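Local structure of Slr1951 protein (Synechocystis sp., 3HX1) at residues 96-101 with 111-116. The protein is of unknown function but carries an FHA domain, a module that in relatives typically binds phosphothreonine peptides. Sequence-based numbering, arbitrary orientation.
Sequences IQTGDE and RYEYRR
In the FHA beta sandwich, the type II turn Gln97 to Asp100 docks on the last strand, Thr98 and Gly99 reaching Tyr114 and Tyr112, and illustrates how a turn can prolong strand pairing before its own strand begins. Gly99 N donates to Tyr112 O at 2.8 Å and Tyr112 N returns a bond to Asp100 O (3.1 Å). One step further a side chain takes over: with OG1 anti to the backbone N (chi1 -175°), Thr98 receives Tyr114 N on OG1 at 2.9 Å. Within the turn, Asp100 OD2 accepts Gln97 N and is also hydrogen-bonded to His94.

The Tyr112 ring turns its edge to the turn, CD1 lying 3.3 Å from Thr98 CA, while Ile96 CG2 packs against Tyr112 CB (3.3 Å). On the face shared with Glu101, Arg111 lays CG beside Glu101 CB, then bends at chi3 (59°) so that NH2 comes 3.6 Å from Gly99 CA and NH1 bonds Glu113 OE2 at 2.7 Å. Arg115 holds the other carboxylate oxygen from above its plane, completing a salt-bridge network. An alanine in place of Arg111 would probably take away the guanidinium beside Gly99 CA and leave Glu113 with Arg115 as its remaining partner in this network.

Strand 109-115 pairs along its other edge with strand 11-18, where His12 bonds Tyr112 OH and stacks on Tyr114, whereas the backbone of Ile96 is hydrogen-bonded to that of Tyr68, in the second sheet; the turn thus carries the chain from strand 93-95 across to strand 101-103.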
loop_
_atom_site.group_PDB
_atom_site.type_symbol
_atom_site.label_atom_id
_atom_site.label_comp_id
_atom_site.label_asym_id
_atom_site.label_seq_id
_atom_site.Cartn_x
_atom_site.Cartn_y
_atom_site.Cartn_z
ATOM N N ILE A 96 1.317 3.735 -8.974
ATOM C CA ILE A 96 0.490 4.607 -8.154
ATOM C C ILE A 96 0.465 6.075 -8.546
ATOM O O ILE A 96 1.482 6.772 -8.498
ATOM C CB ILE A 96 0.895 4.507 -6.685
ATOM C CG1 ILE A 96 1.097 3.040 -6.311
ATOM C CG2 ILE A 96 -0.186 5.121 -5.810
ATOM C CD1 ILE A 96 1.511 2.821 -4.877
ATOM N N GLN A 97 -0.730 6.528 -8.917
ATOM C CA GLN A 97 -0.979 7.906 -9.314
ATOM C C GLN A 97 -1.596 8.659 -8.132
ATOM O O GLN A 97 -2.381 8.094 -7.369
ATOM C CB GLN A 97 -1.953 7.936 -10.492
ATOM C CG GLN A 97 -1.567 7.039 -11.662
ATOM C CD GLN A 97 -0.227 7.408 -12.273
ATOM O OE1 GLN A 97 0.084 8.588 -12.451
ATOM N NE2 GLN A 97 0.568 6.396 -12.611
ATOM N N THR A 98 -1.253 9.934 -7.982
ATOM C CA THR A 98 -1.797 10.720 -6.881
ATOM C C THR A 98 -3.317 10.781 -6.965
ATOM O O THR A 98 -3.882 11.243 -7.959
ATOM C CB THR A 98 -1.229 12.156 -6.881
ATOM O OG1 THR A 98 -1.701 12.858 -5.726
ATOM C CG2 THR A 98 -1.659 12.903 -8.127
ATOM N N GLY A 99 -3.973 10.300 -5.917
ATOM C CA GLY A 99 -5.421 10.305 -5.877
ATOM C C GLY A 99 -5.968 8.896 -5.903
ATOM O O GLY A 99 -7.175 8.688 -5.793
ATOM N N ASP A 100 -5.079 7.920 -6.063
ATOM C CA ASP A 100 -5.484 6.516 -6.101
ATOM C C ASP A 100 -5.814 5.951 -4.724
ATOM O O ASP A 100 -5.176 6.293 -3.729
ATOM C CB ASP A 100 -4.387 5.644 -6.719
ATOM C CG ASP A 100 -4.301 5.787 -8.217
ATOM O OD1 ASP A 100 -5.355 6.052 -8.843
ATOM O OD2 ASP A 100 -3.189 5.617 -8.763
ATOM N N GLU A 101 -6.817 5.084 -4.678
ATOM C CA GLU A 101 -7.209 4.440 -3.436
ATOM C C GLU A 101 -7.106 2.939 -3.636
ATOM O O GLU A 101 -7.944 2.342 -4.312
ATOM C CB GLU A 101 -8.647 4.776 -3.061
ATOM C CG GLU A 101 -9.122 3.992 -1.845
ATOM C CD GLU A 101 -10.633 3.871 -1.770
ATOM O OE1 GLU A 101 -11.240 3.390 -2.754
ATOM O OE2 GLU A 101 -11.208 4.248 -0.725
ATOM N N ARG A 111 -4.500 5.523 0.395
ATOM C CA ARG A 111 -4.625 6.533 -0.635
ATOM C C ARG A 111 -3.246 7.120 -0.817
ATOM O O ARG A 111 -2.476 7.209 0.138
ATOM C CB ARG A 111 -5.594 7.639 -0.219
ATOM C CG ARG A 111 -7.057 7.248 -0.278
ATOM C CD ARG A 111 -7.946 8.480 -0.404
ATOM N NE ARG A 111 -7.627 9.263 -1.599
ATOM C CZ ARG A 111 -7.076 10.474 -1.576
ATOM N NH1 ARG A 111 -6.781 11.048 -0.415
ATOM N NH2 ARG A 111 -6.818 11.113 -2.712
ATOM N N TYR A 112 -2.930 7.506 -2.045
ATOM C CA TYR A 112 -1.637 8.107 -2.329
ATOM C C TYR A 112 -1.817 9.553 -2.738
ATOM O O TYR A 112 -2.825 9.914 -3.347
ATOM C CB TYR A 112 -0.906 7.345 -3.437
ATOM C CG TYR A 112 0.343 8.053 -3.921
ATOM C CD1 TYR A 112 0.295 8.897 -5.028
ATOM C CD2 TYR A 112 1.573 7.891 -3.268
ATOM C CE1 TYR A 112 1.427 9.562 -5.489
ATOM C CE2 TYR A 112 2.720 8.561 -3.722
ATOM C CZ TYR A 112 2.632 9.393 -4.840
ATOM O OH TYR A 112 3.744 10.030 -5.343
ATOM N N GLU A 113 -0.841 10.384 -2.391
ATOM C CA GLU A 113 -0.899 11.797 -2.736
ATOM C C GLU A 113 0.488 12.376 -2.949
ATOM O O GLU A 113 1.431 12.035 -2.241
ATOM C CB GLU A 113 -1.621 12.588 -1.639
ATOM C CG GLU A 113 -3.136 12.608 -1.780
ATOM C CD GLU A 113 -3.812 13.405 -0.681
ATOM O OE1 GLU A 113 -3.348 14.525 -0.389
ATOM O OE2 GLU A 113 -4.813 12.917 -0.117
ATOM N N TYR A 114 0.615 13.235 -3.952
ATOM C CA TYR A 114 1.884 13.883 -4.232
ATOM C C TYR A 114 1.675 15.326 -3.812
ATOM O O TYR A 114 1.366 16.193 -4.625
ATOM C CB TYR A 114 2.222 13.792 -5.718
ATOM C CG TYR A 114 3.673 14.105 -6.003
ATOM C CD1 TYR A 114 4.680 13.655 -5.143
ATOM C CD2 TYR A 114 4.045 14.841 -7.123
ATOM C CE1 TYR A 114 6.008 13.936 -5.387
ATOM C CE2 TYR A 114 5.377 15.125 -7.379
ATOM C CZ TYR A 114 6.352 14.671 -6.504
ATOM O OH TYR A 114 7.669 14.986 -6.724
ATOM N N ARG A 115 1.837 15.549 -2.514
ATOM C CA ARG A 115 1.636 16.846 -1.878
ATOM C C ARG A 115 2.800 17.820 -2.038
ATOM O O ARG A 115 3.961 17.416 -2.023
ATOM C CB ARG A 115 1.354 16.617 -0.397
ATOM C CG ARG A 115 0.759 17.783 0.333
ATOM C CD ARG A 115 0.314 17.294 1.686
ATOM N NE ARG A 115 -0.586 16.149 1.556
ATOM C CZ ARG A 115 -0.870 15.306 2.542
ATOM N NH1 ARG A 115 -0.317 15.472 3.738
ATOM N NH2 ARG A 115 -1.726 14.315 2.342
ATOM N N ARG A 116 2.463 19.106 -2.148
ATOM C CA ARG A 116 3.433 20.178 -2.343
ATOM C C ARG A 116 3.998 20.827 -1.078
ATOM O O ARG A 116 5.212 20.847 -0.898
ATOM C CB ARG A 116 2.812 21.250 -3.246
ATOM C CG ARG A 116 3.701 22.447 -3.523
ATOM C CD ARG A 116 3.235 23.230 -4.748
ATOM N NE ARG A 116 3.350 22.444 -5.976
ATOM C CZ ARG A 116 3.572 22.963 -7.180
ATOM N NH1 ARG A 116 3.706 24.276 -7.323
ATOM N NH2 ARG A 116 3.667 22.172 -8.242
#